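Local structure of salmonella plasmid virulence: SpvB (Salmonella typhimurium, 6P0X) at residues 47-52 and 320-325; 12-17 and 33-38; 286-291 and 308-313; 54-59 and 74-79. The protein is the N-terminal domain of a secreted Salmonella toxin that, as a whole, probably ADP-ribosylates actin on an arginine and so blocks filament assembly. All blocks are in the same frame, centred on the assembly; numbering follows the deposited sequence.

How the contacts relate
Three of the contacts cluster on one side of the chain. Contact 3 is the buried one, an antiparallel strand pair whose apolar side chains and Gln288–Arg308 bond are shut inside the protein. Contacts 1 and 2 lie at the surface and share a small three-stranded sheet: strand 33-36 bonds strand 49-50, and Trp49 packs against Tyr36. Contact 1 also reaches contact 3, since strand 321-328 pairs with strand 304-314. Weak polar bonds mark contact 1, hydroxyls and an imidazole contact 2. Contact 4, partly buried and about 27 Å from contact 3 between centres, combines one backbone pair with packing by Leu74 and Pro76; like contact 1, it has bridging waters.

Contact 1: 47-52 and 320-325; sequences VGWSCA and TQLCAA. With AKR (acrylic acid), chain D.
Leu322 sets one methyl over the indole of Trp49: CD2 lies 3.7 Å from the centroid of the five-membered ring, a CH-pi contact displaced toward the rim. CG anti to the backbone N (chi1 176°) and a chi2 of 84° together bring CD2 there, and the two side chains cross at about a right angle. At the ring's edge, in its plane, Trp49 NE1 gives its hydrogen to a water at 3.1 Å. That water also accepts from Gln321 NE2 and donates to Leu322 O, tying the indole to strand 321-328. Gln321 bends at chi2, which turns its amide back to Val47; the bond from Gln321 NE2 to Val47 O is weak, 3.1 Å long. The direct backbone link, Val47 N to Thr320 O, is 3.0 Å and nearly straight. A second water accepts from Leu322 N and donates to Val47 O. Trp49 also belongs to the small sheet with strand 33-36, and its ring meets Tyr36. Past the contact, Cys51 and Ala52 line an acrylic acid site, away from 320-325. Residues 47-49 are thus joined to the start of strand 321-328 by one backbone bond, one weak amide bond, two bridging waters and a single CH-pi contact, consistent with a hydrated surface seam.

Contact 2: 12-17 and 33-38; sequences GLASIT and ALHYSS
Ile16 and Tyr36 stand side by side on one face of the sheet, pointing the same way, as an antiparallel hydrogen-bonded pair. The end of the isoleucine, CD1, comes to 3.6 Å from Tyr36 CD2 and meets the ring obliquely; its extended chi2 (173°) carries the methyl out along the tyrosine. Ser15 OG approaches the same ring at its edge, in plane, near CD2. On the other face Thr17 and His35 form the non-hydrogen-bonded pair, again aligned. Thr17 OG1 sits in the plane of the imidazole, 3.3 Å from His35 ND1, in a hydrogen bond whose donor could be either partner, and Thr17 CG2 rests against Ala33 CB and His35 CE1. Ala14 CB touches His35 CB at 3.9 Å. Two backbone bonds join the segments, Tyr36 N to Ile16 O, 2.9 Å, and Ser15 N to Tyr36 O, 2.8 Å; Leu34 with Leu18 continues the pairing. At the other end there is a weak bond of 3.5 Å from Ser37 OG to Leu13 O, where Leu13 is poorly ordered. Strand 16-19 is an outer strand of a three-stranded antiparallel sheet, and strand 33-36 is its middle one, bonded on to strand 49-50, whose Trp49 packs on Ile16. The Ile16-Tyr36 side is mainly a hydrocarbon-on-ring contact with a serine hydroxyl at the ring edge, whereas on the other the threonine hydroxyl probably restrains rotation of the imidazole.

Contact 3: 286-291 and 308-313; sequences CRQVLM and RLLLEY. With AKR (acrylic acid), chain E.
Gln288 OE1 takes two hydrogens from Arg308, a bond from NE at 2.8 Å and a weak one from NH2 at 3.1 Å. Gln288 CG lies between its backbone N and carbonyl carbon (chi1 50°), bringing the amide across to a guanidinium only 24° from coplanar. The extended arginine passes alongside Leu290, whose CD2 touches Arg308 CG. Further out, Arg308 NH1 is satisfied by Tyr330 OH and Asp251 O, Gln288 NE2 by Asp244 and Gly249 O. On the opposite face Val289 and Leu309 pair, Val289 N to Leu309 O and Leu309 N to Val289 O both 2.9 Å, with Val289 also packed on Leu241 and Phe243. This is part of an antiparallel run in which strand 288-293 lies between strands 237-244 and 304-314; a classic beta bulge at Arg287 and Gln288, both facing Asp244, interrupts its far edge. Toward Tyr313 the backbones spread, yet Leu311 fills the space: its N reaches Arg287 O at 3.1 Å and its CD1 lies 3.5 Å from Cys286 O. The solvent side is partly exposed Tyr313 and Glu312. Tyr313 OH donates to Cys286 O at 2.7 Å, that oxygen in the plane of the ring; Glu312 turns away, its OE2 3.0 Å from atom O of a bound acrylic acid.

Contact 4: 54-59 and 74-79; sequences MSIARR and LGPDGE
Ala57 and Leu74 form one antiparallel hydrogen-bonded pair, Ala57 N to Leu74 O at 3.2 Å and Leu74 N to Ala57 O at 2.6 Å, after which segment 74-79 leaves the strand through a type I turn from Gly75 to Gly78. Where direct pairing stops, water takes over: one accepts from Ser55 N and donates to Pro76 O, and another lies between Ser55 O and Gly75 O. Leu74 has the main share of the buried surface; it crosses Arg59 at about a right angle, with Leu74 CD2 against the aliphatic Arg59 CG, while the guanidinium goes on to a salt bridge with Glu72. Pro76 carries the apolar contact at the Met54 end. Its CB lies 3.8 Å from Met54 SD, carried there by an extended chain (chi1 -179°, chi2 172°), and its CD lies 3.9 Å from Ile56 CD1; both side chains run alongside the proline. Ile56 has a second branch in use, since CG2 rests on Leu74 O at 3.5 Å. Just after the turn, Glu79 folds back, OE1 accepting from Asp77 N at 2.9 Å with its syn lone pair, and Glu79 OE2 is held by Tyr122. Strand 55-58 pairs along its other edge with strand 165-175, and Met54, Ile56 and Pro76 pack onto strand 135-140 through Leu139 and Trp137, with Leu149 of strand 146-149 beside Met54 and Ile56.

Contact 1: 47-52 and 320-325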
loop_
_atom_site.group_PDB
_atom_site.type_symbol
_atom_site.label_atom_id
_atom_site.label_comp_id
_atom_site.label_asym_id
_atom_site.label_seq_id
_atom_site.Cartn_x
_atom_site.Cartn_y
_atom_site.Cartn_z
ATOM N N VAL A 47 17.780 4.248 -4.969
ATOM C CA VAL A 47 18.547 3.096 -4.513
ATOM C C VAL A 47 18.726 3.159 -3.002
ATOM O O VAL A 47 19.061 4.210 -2.443
ATOM C CB VAL A 47 19.899 3.043 -5.240
ATOM C CG1 VAL A 47 20.794 1.969 -4.643
ATOM C CG2 VAL A 47 19.678 2.788 -6.722
ATOM N N GLY A 48 18.494 2.029 -2.333
ATOM C CA GLY A 48 18.808 1.868 -0.929
ATOM C C GLY A 48 17.716 2.274 0.044
ATOM O O GLY A 48 17.675 1.751 1.162
ATOM N N TRP A 49 16.843 3.198 -0.337
ATOM C CA TRP A 49 15.785 3.664 0.546
ATOM C C TRP A 49 14.464 2.988 0.205
ATOM O O TRP A 49 14.181 2.686 -0.957
ATOM C CB TRP A 49 15.616 5.183 0.458
ATOM C CG TRP A 49 16.708 5.959 1.114
ATOM C CD1 TRP A 49 17.840 6.441 0.526
ATOM C CD2 TRP A 49 16.768 6.358 2.489
ATOM N NE1 TRP A 49 18.605 7.113 1.451
ATOM C CE2 TRP A 49 17.968 7.076 2.664
ATOM C CE3 TRP A 49 15.924 6.176 3.589
ATOM C CZ2 TRP A 49 18.345 7.613 3.893
ATOM C CZ3 TRP A 49 16.301 6.708 4.812
ATOM C CH2 TRP A 49 17.500 7.419 4.953
ATOM N N SER A 50 13.646 2.769 1.233
ATOM C CA SER A 50 12.351 2.138 1.042
ATOM C C SER A 50 11.390 2.586 2.132
ATOM O O SER A 50 11.792 2.866 3.265
ATOM C CB SER A 50 12.460 0.611 1.050
ATOM O OG SER A 50 13.017 0.162 2.271
ATOM N N CYS A 51 10.112 2.644 1.765
ATOM C CA CYS A 51 9.015 2.889 2.702
ATOM C C CYS A 51 7.788 2.194 2.109
ATOM O O CYS A 51 7.076 2.768 1.282
ATOM C CB CYS A 51 8.766 4.373 2.926
ATOM S SG CYS A 51 7.333 4.707 3.983
ATOM N N ALA A 52 7.585 0.944 2.502
ATOM C CA ALA A 52 6.525 0.119 1.952
ATOM C C ALA A 52 5.503 -0.213 3.030
ATOM O O ALA A 52 5.832 -0.308 4.218
ATOM C CB ALA A 52 7.084 -1.174 1.349
ATOM N N THR A 320 19.181 6.901 -9.323
ATOM C CA THR A 320 18.754 8.021 -8.500
ATOM C C THR A 320 19.055 7.701 -7.043
ATOM O O THR A 320 18.683 6.631 -6.550
ATOM C CB THR A 320 17.266 8.308 -8.692
ATOM O OG1 THR A 320 17.049 8.778 -10.028
ATOM C CG2 THR A 320 16.817 9.370 -7.714
ATOM N N GLN A 321 19.725 8.625 -6.360
ATOM C CA GLN A 321 20.107 8.443 -4.966
ATOM C C GLN A 321 19.610 9.623 -4.147
ATOM O O GLN A 321 19.827 10.780 -4.524
ATOM C CB GLN A 321 21.628 8.313 -4.824
ATOM C CG GLN A 321 22.092 7.965 -3.419
ATOM C CD GLN A 321 21.772 6.532 -3.043
ATOM O OE1 GLN A 321 21.961 5.615 -3.842
ATOM N NE2 GLN A 321 21.280 6.332 -1.826
ATOM N N LEU A 322 18.961 9.332 -3.025
ATOM C CA LEU A 322 18.529 10.389 -2.123
ATOM C C LEU A 322 19.747 11.056 -1.501
ATOM O O LEU A 322 20.639 10.380 -0.979
ATOM C CB LEU A 322 17.622 9.833 -1.028
ATOM C CG LEU A 322 17.194 10.865 0.019
ATOM C CD1 LEU A 322 15.981 11.640 -0.474
ATOM C CD2 LEU A 322 16.914 10.217 1.370
ATOM N N CYS A 323 19.791 12.378 -1.558
ATOM C CA CYS A 323 20.926 13.102 -1.015
ATOM C C CYS A 323 20.577 14.003 0.156
ATOM O O CYS A 323 21.460 14.288 0.971
ATOM C CB CYS A 323 21.612 13.931 -2.116
ATOM S SG CYS A 323 20.592 15.220 -2.854
ATOM N N ALA A 324 19.331 14.464 0.277
ATOM C CA ALA A 324 19.014 15.339 1.400
ATOM C C ALA A 324 17.539 15.224 1.754
ATOM O O ALA A 324 16.722 14.775 0.951
ATOM C CB ALA A 324 19.382 16.798 1.101
ATOM N N ALA A 325 17.206 15.644 2.975
ATOM C CA ALA A 325 15.821 15.665 3.422
ATOM C C ALA A 325 15.671 16.704 4.522
ATOM O O ALA A 325 16.573 16.877 5.345
ATOM C CB ALA A 325 15.371 14.292 3.925
HETATM C CA AKR D . 3.307 -0.105 -2.736
HETATM C CB AKR D . 3.875 -0.795 -3.698
HETATM C C AKR D . 3.961 -0.052 -1.357
HETATM O O AKR D . 3.921 -1.059 -0.597
HETATM O OXT AKR D . 4.539 1.003 -0.986
HETATM O O HOH W 1 17.934 6.825 -3.008
HETATM O O HOH W 2 21.317 8.050 0.164
#

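Contact 2: 12-17 and 33-38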
loop_
_atom_site.group_PDB
_atom_site.type_symbol
_atom_site.label_atom_id
_atom_site.label_comp_id
_atom_site.label_asym_id
_atom_site.label_seq_id
_atom_site.Cartn_x
_atom_site.Cartn_y
_atom_site.Cartn_z
ATOM N N GLY A 12 16.917 -4.292 11.989
ATOM C CA GLY A 12 17.407 -5.385 11.170
ATOM C C GLY A 12 18.521 -4.968 10.230
ATOM O O GLY A 12 19.610 -4.601 10.670
ATOM N N LEU A 13 18.245 -5.020 8.927
ATOM C CA LEU A 13 19.231 -4.631 7.928
ATOM C C LEU A 13 19.262 -3.126 7.690
ATOM O O LEU A 13 20.206 -2.633 7.064
ATOM C CB LEU A 13 18.958 -5.362 6.608
ATOM C CG LEU A 13 20.133 -5.538 5.643
ATOM C CD1 LEU A 13 21.303 -6.232 6.328
ATOM C CD2 LEU A 13 19.699 -6.307 4.403
ATOM N N ALA A 14 18.261 -2.393 8.173
ATOM C CA ALA A 14 18.227 -0.948 7.990
ATOM C C ALA A 14 19.235 -0.279 8.916
ATOM O O ALA A 14 19.291 -0.583 10.112
ATOM C CB ALA A 14 16.823 -0.410 8.256
ATOM N N SER A 15 20.029 0.639 8.365
ATOM C CA SER A 15 21.039 1.340 9.141
ATOM C C SER A 15 20.737 2.820 9.322
ATOM O O SER A 15 21.415 3.479 10.119
ATOM C CB SER A 15 22.420 1.186 8.486
ATOM O OG SER A 15 22.457 1.830 7.225
ATOM N N ILE A 16 19.758 3.361 8.601
ATOM C CA ILE A 16 19.289 4.725 8.806
ATOM C C ILE A 16 17.771 4.702 8.804
ATOM O O ILE A 16 17.151 4.013 7.985
ATOM C CB ILE A 16 19.788 5.700 7.720
ATOM C CG1 ILE A 16 21.257 5.466 7.386
ATOM C CG2 ILE A 16 19.592 7.142 8.177
ATOM C CD1 ILE A 16 21.719 6.285 6.208
ATOM N N THR A 17 17.176 5.469 9.712
ATOM C CA THR A 17 15.740 5.699 9.737
ATOM C C THR A 17 15.485 7.191 9.610
ATOM O O THR A 17 16.037 7.990 10.374
ATOM C CB THR A 17 15.104 5.156 11.020
ATOM O OG1 THR A 17 15.295 3.738 11.085
ATOM C CG2 THR A 17 13.612 5.455 11.044
ATOM N N ALA A 33 8.029 4.825 8.137
ATOM C CA ALA A 33 9.258 5.600 8.122
ATOM C C ALA A 33 10.073 5.195 6.907
ATOM O O ALA A 33 9.865 4.126 6.324
ATOM C CB ALA A 33 10.067 5.397 9.406
ATOM N N LEU A 34 10.999 6.065 6.516
ATOM C CA LEU A 34 11.937 5.749 5.453
ATOM C C LEU A 34 13.118 4.999 6.052
ATOM O O LEU A 34 13.664 5.413 7.078
ATOM C CB LEU A 34 12.393 7.027 4.752
ATOM C CG LEU A 34 11.468 7.448 3.609
ATOM C CD1 LEU A 34 11.721 8.886 3.187
ATOM C CD2 LEU A 34 11.663 6.500 2.435
ATOM N N HIS A 35 13.491 3.886 5.433
ATOM C CA HIS A 35 14.590 3.064 5.916
ATOM C C HIS A 35 15.645 2.945 4.831
ATOM O O HIS A 35 15.316 2.798 3.650
ATOM C CB HIS A 35 14.103 1.675 6.329
ATOM C CG HIS A 35 13.201 1.685 7.522
ATOM N ND1 HIS A 35 13.580 2.220 8.735
ATOM C CD2 HIS A 35 11.939 1.226 7.690
ATOM C CE1 HIS A 35 12.589 2.088 9.600
ATOM N NE2 HIS A 35 11.583 1.489 8.991
ATOM N N TYR A 36 16.912 3.024 5.231
ATOM C CA TYR A 36 18.027 2.856 4.309
ATOM C C TYR A 36 18.749 1.547 4.597
ATOM O O TYR A 36 19.077 1.252 5.752
ATOM C CB TYR A 36 19.014 4.019 4.404
ATOM C CG TYR A 36 20.232 3.829 3.527
ATOM C CD1 TYR A 36 20.176 4.108 2.168
ATOM C CD2 TYR A 36 21.431 3.361 4.053
ATOM C CE1 TYR A 36 21.280 3.937 1.354
ATOM C CE2 TYR A 36 22.545 3.184 3.246
ATOM C CZ TYR A 36 22.460 3.476 1.894
ATOM O OH TYR A 36 23.558 3.307 1.079
ATOM N N SER A 37 18.999 0.772 3.545
ATOM C CA SER A 37 19.808 -0.436 3.627
ATOM C C SER A 37 20.839 -0.392 2.511
ATOM O O SER A 37 20.484 -0.183 1.348
ATOM C CB SER A 37 18.943 -1.695 3.513
ATOM O OG SER A 37 19.738 -2.864 3.604
ATOM N N SER A 38 22.113 -0.584 2.865
ATOM C CA SER A 38 23.175 -0.500 1.868
ATOM C C SER A 38 23.023 -1.536 0.762
ATOM O O SER A 38 23.536 -1.326 -0.341
ATOM C CB SER A 38 24.543 -0.662 2.531
ATOM O OG SER A 38 24.681 -1.956 3.093
#

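Contact 3: 286-291 and 308-313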
loop_
_atom_site.group_PDB
_atom_site.type_symbol
_atom_site.label_atom_id
_atom_site.label_comp_id
_atom_site.label_asym_id
_atom_site.label_seq_id
_atom_site.Cartn_x
_atom_site.Cartn_y
_atom_site.Cartn_z
ATOM N N CYS A 286 9.054 9.352 -5.251
ATOM C CA CYS A 286 8.375 10.152 -4.242
ATOM C C CYS A 286 9.235 11.364 -3.907
ATOM O O CYS A 286 10.362 11.224 -3.420
ATOM C CB CYS A 286 8.084 9.331 -2.992
ATOM S SG CYS A 286 7.355 10.319 -1.660
ATOM N N ARG A 287 8.704 12.553 -4.177
ATOM C CA ARG A 287 9.448 13.778 -3.932
ATOM C C ARG A 287 9.180 14.361 -2.556
ATOM O O ARG A 287 10.042 15.070 -2.021
ATOM C CB ARG A 287 9.114 14.829 -4.994
ATOM C CG ARG A 287 9.144 14.317 -6.425
ATOM C CD ARG A 287 10.470 13.651 -6.754
ATOM N NE ARG A 287 10.399 12.917 -8.014
ATOM C CZ ARG A 287 11.064 13.249 -9.116
ATOM N NH1 ARG A 287 11.869 14.304 -9.120
ATOM N NH2 ARG A 287 10.932 12.516 -10.215
ATOM N N GLN A 288 8.019 14.085 -1.964
ATOM C CA GLN A 288 7.733 14.692 -0.669
ATOM C C GLN A 288 6.656 13.903 0.060
ATOM O O GLN A 288 5.877 13.159 -0.545
ATOM C CB GLN A 288 7.311 16.158 -0.823
ATOM C CG GLN A 288 6.216 16.359 -1.848
ATOM C CD GLN A 288 6.042 17.808 -2.256
ATOM O OE1 GLN A 288 6.237 18.725 -1.456
ATOM N NE2 GLN A 288 5.683 18.022 -3.517
ATOM N N VAL A 289 6.644 14.065 1.380
ATOM C CA VAL A 289 5.628 13.484 2.252
ATOM C C VAL A 289 4.993 14.626 3.039
ATOM O O VAL A 289 5.680 15.327 3.790
ATOM C CB VAL A 289 6.218 12.418 3.193
ATOM C CG1 VAL A 289 5.117 11.756 4.005
ATOM C CG2 VAL A 289 6.993 11.369 2.399
ATOM N N LEU A 290 3.688 14.812 2.871
ATOM C CA LEU A 290 2.977 15.955 3.426
ATOM C C LEU A 290 1.983 15.495 4.484
ATOM O O LEU A 290 1.355 14.442 4.340
ATOM C CB LEU A 290 2.242 16.720 2.322
ATOM C CG LEU A 290 3.005 16.843 1.001
ATOM C CD1 LEU A 290 2.120 17.455 -0.063
ATOM C CD2 LEU A 290 4.280 17.660 1.178
ATOM N N MET A 291 1.836 16.287 5.542
ATOM C CA MET A 291 0.869 16.008 6.599
ATOM C C MET A 291 -0.236 17.057 6.548
ATOM O O MET A 291 0.041 18.257 6.661
ATOM C CB MET A 291 1.548 16.002 7.969
ATOM C CG MET A 291 0.673 15.492 9.103
ATOM S SD MET A 291 0.239 13.750 8.942
ATOM C CE MET A 291 -1.548 13.832 9.041
ATOM N N ARG A 308 5.890 19.422 5.920
ATOM C CA ARG A 308 6.298 19.037 4.571
ATOM C C ARG A 308 7.692 18.431 4.638
ATOM O O ARG A 308 8.671 19.154 4.827
ATOM C CB ARG A 308 6.283 20.248 3.633
ATOM C CG ARG A 308 6.868 19.987 2.253
ATOM C CD ARG A 308 6.873 21.251 1.417
ATOM N NE ARG A 308 7.048 20.958 -0.003
ATOM C CZ ARG A 308 7.214 21.883 -0.944
ATOM N NH1 ARG A 308 7.225 23.168 -0.621
ATOM N NH2 ARG A 308 7.367 21.524 -2.211
ATOM N N LEU A 309 7.797 17.117 4.466
ATOM C CA LEU A 309 9.094 16.465 4.353
ATOM C C LEU A 309 9.492 16.499 2.884
ATOM O O LEU A 309 8.891 15.807 2.054
ATOM C CB LEU A 309 9.041 15.034 4.885
ATOM C CG LEU A 309 10.282 14.175 4.619
ATOM C CD1 LEU A 309 11.514 14.767 5.288
ATOM C CD2 LEU A 309 10.067 12.731 5.062
ATOM N N LEU A 310 10.500 17.307 2.572
ATOM C CA LEU A 310 10.996 17.492 1.217
ATOM C C LEU A 310 12.274 16.692 1.041
ATOM O O LEU A 310 13.206 16.802 1.854
ATOM C CB LEU A 310 11.253 18.968 0.912
ATOM C CG LEU A 310 11.528 19.284 -0.563
ATOM C CD1 LEU A 310 10.430 18.733 -1.467
ATOM C CD2 LEU A 310 11.708 20.785 -0.774
ATOM N N LEU A 311 12.296 15.884 -0.014
ATOM C CA LEU A 311 13.393 14.992 -0.346
ATOM C C LEU A 311 14.130 15.540 -1.559
ATOM O O LEU A 311 13.502 15.936 -2.546
ATOM C CB LEU A 311 12.869 13.586 -0.641
ATOM C CG LEU A 311 11.913 12.982 0.392
ATOM C CD1 LEU A 311 11.301 11.688 -0.129
ATOM C CD2 LEU A 311 12.605 12.754 1.729
ATOM N N GLU A 312 15.453 15.581 -1.476
ATOM C CA GLU A 312 16.312 15.984 -2.578
ATOM C C GLU A 312 17.101 14.772 -3.047
ATOM O O GLU A 312 17.700 14.060 -2.224
ATOM C CB GLU A 312 17.264 17.106 -2.154
ATOM C CG GLU A 312 16.574 18.328 -1.571
ATOM C CD GLU A 312 17.556 19.416 -1.182
ATOM O OE1 GLU A 312 18.455 19.724 -1.994
ATOM O OE2 GLU A 312 17.431 19.959 -0.065
ATOM N N TYR A 313 17.133 14.572 -4.365
ATOM C CA TYR A 313 17.736 13.408 -4.994
ATOM C C TYR A 313 18.870 13.827 -5.914
ATOM O O TYR A 313 18.855 14.916 -6.496
ATOM C CB TYR A 313 16.723 12.625 -5.840
ATOM C CG TYR A 313 15.656 11.894 -5.071
ATOM C CD1 TYR A 313 15.879 10.612 -4.585
ATOM C CD2 TYR A 313 14.414 12.471 -4.855
ATOM C CE1 TYR A 313 14.901 9.934 -3.891
ATOM C CE2 TYR A 313 13.431 11.801 -4.164
ATOM C CZ TYR A 313 13.679 10.532 -3.683
ATOM O OH TYR A 313 12.703 9.857 -2.992
HETATM C CA AKR E . 21.832 20.893 0.473
HETATM C CB AKR E . 23.024 21.283 0.881
HETATM C C AKR E . 20.584 21.674 0.881
HETATM O O AKR E . 19.679 21.125 1.565
HETATM O OXT AKR E . 20.459 22.877 0.532
#

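Contact 4: 54-59 and 74-79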
loop_
_atom_site.group_PDB
_atom_site.type_symbol
_atom_site.label_atom_id
_atom_site.label_comp_id
_atom_site.label_asym_id
_atom_site.label_seq_id
_atom_site.Cartn_x
_atom_site.Cartn_y
_atom_site.Cartn_z
ATOM N N MET A 54 2.434 -2.808 4.607
ATOM C CA MET A 54 2.277 -4.241 4.795
ATOM C C MET A 54 1.559 -4.859 3.599
ATOM O O MET A 54 0.711 -4.228 2.960
ATOM C CB MET A 54 1.496 -4.513 6.082
ATOM C CG MET A 54 1.288 -5.976 6.404
ATOM S SD MET A 54 0.573 -6.186 8.042
ATOM C CE MET A 54 -1.088 -5.577 7.754
ATOM N N SER A 55 1.910 -6.107 3.289
ATOM C CA SER A 55 1.319 -6.785 2.146
ATOM C C SER A 55 1.368 -8.294 2.338
ATOM O O SER A 55 2.151 -8.822 3.133
ATOM C CB SER A 55 2.033 -6.412 0.843
ATOM O OG SER A 55 3.342 -6.951 0.821
ATOM N N ILE A 56 0.507 -8.978 1.594
ATOM C CA ILE A 56 0.621 -10.413 1.354
ATOM C C ILE A 56 1.127 -10.586 -0.072
ATOM O O ILE A 56 0.732 -9.834 -0.969
ATOM C CB ILE A 56 -0.726 -11.134 1.566
ATOM C CG1 ILE A 56 -1.283 -10.864 2.969
ATOM C CG2 ILE A 56 -0.580 -12.626 1.343
ATOM C CD1 ILE A 56 -0.335 -11.223 4.099
ATOM N N ALA A 57 2.012 -11.553 -0.294
ATOM C CA ALA A 57 2.637 -11.684 -1.602
ATOM C C ALA A 57 2.777 -13.145 -1.997
ATOM O O ALA A 57 2.859 -14.036 -1.147
ATOM C CB ALA A 57 4.018 -11.012 -1.633
ATOM N N ARG A 58 2.802 -13.378 -3.306
ATOM C CA ARG A 58 3.127 -14.692 -3.836
ATOM C C ARG A 58 4.635 -14.881 -3.838
ATOM O O ARG A 58 5.394 -13.953 -4.138
ATOM C CB ARG A 58 2.575 -14.858 -5.251
ATOM C CG ARG A 58 1.061 -14.869 -5.325
ATOM C CD ARG A 58 0.583 -15.262 -6.712
ATOM N NE ARG A 58 -0.863 -15.112 -6.835
ATOM C CZ ARG A 58 -1.728 -16.118 -6.771
ATOM N NH1 ARG A 58 -1.296 -17.361 -6.598
ATOM N NH2 ARG A 58 -3.027 -15.879 -6.886
ATOM N N ARG A 59 5.068 -16.086 -3.482
ATOM C CA ARG A 59 6.488 -16.393 -3.444
ATOM C C ARG A 59 7.070 -16.455 -4.854
ATOM O O ARG A 59 6.409 -16.881 -5.804
ATOM C CB ARG A 59 6.711 -17.723 -2.729
ATOM C CG ARG A 59 8.130 -17.947 -2.252
ATOM C CD ARG A 59 8.303 -19.347 -1.697
ATOM N NE ARG A 59 9.605 -19.512 -1.058
ATOM C CZ ARG A 59 10.004 -20.621 -0.447
ATOM N NH1 ARG A 59 9.205 -21.679 -0.389
ATOM N NH2 ARG A 59 11.206 -20.672 0.106
ATOM N N LEU A 74 3.449 -15.546 0.854
ATOM C CA LEU A 74 4.302 -15.007 1.903
ATOM C C LEU A 74 3.484 -14.097 2.808
ATOM O O LEU A 74 2.684 -13.285 2.328
ATOM C CB LEU A 74 5.486 -14.229 1.321
ATOM C CG LEU A 74 6.412 -14.988 0.372
ATOM C CD1 LEU A 74 7.416 -14.042 -0.275
ATOM C CD2 LEU A 74 7.122 -16.109 1.113
ATOM N N GLY A 75 3.684 -14.234 4.117
ATOM C CA GLY A 75 2.931 -13.473 5.083
ATOM C C GLY A 75 3.441 -12.054 5.232
ATOM O O GLY A 75 4.317 -11.601 4.488
ATOM N N PRO A 76 2.913 -11.331 6.224
ATOM C CA PRO A 76 3.275 -9.910 6.379
ATOM C C PRO A 76 4.757 -9.664 6.600
ATOM O O PRO A 76 5.248 -8.579 6.268
ATOM C CB PRO A 76 2.450 -9.470 7.598
ATOM C CG PRO A 76 1.344 -10.466 7.696
ATOM C CD PRO A 76 1.912 -11.763 7.213
ATOM N N ASP A 77 5.484 -10.621 7.171
ATOM C CA ASP A 77 6.917 -10.473 7.386
ATOM C C ASP A 77 7.742 -11.303 6.407
ATOM O O ASP A 77 8.915 -11.581 6.670
ATOM C CB ASP A 77 7.266 -10.825 8.831
ATOM C CG ASP A 77 6.637 -9.866 9.821
ATOM O OD1 ASP A 77 7.033 -8.681 9.832
ATOM O OD2 ASP A 77 5.728 -10.289 10.567
ATOM N N GLY A 78 7.157 -11.692 5.277
ATOM C CA GLY A 78 7.855 -12.488 4.293
ATOM C C GLY A 78 7.954 -13.967 4.600
ATOM O O GLY A 78 8.624 -14.689 3.848
ATOM N N GLU A 79 7.324 -14.444 5.674
ATOM C CA GLU A 79 7.436 -15.849 6.046
ATOM C C GLU A 79 6.645 -16.720 5.077
ATOM O O GLU A 79 5.572 -16.336 4.604
ATOM C CB GLU A 79 6.940 -16.066 7.478
ATOM C CG GLU A 79 5.432 -15.906 7.664
ATOM C CD GLU A 79 4.999 -14.462 7.885
ATOM O OE1 GLU A 79 5.605 -13.549 7.285
ATOM O OE2 GLU A 79 4.042 -14.245 8.662
HETATM O O HOH W 3 4.554 -6.828 4.469
HETATM O O HOH W 4 4.477 -10.349 1.963
#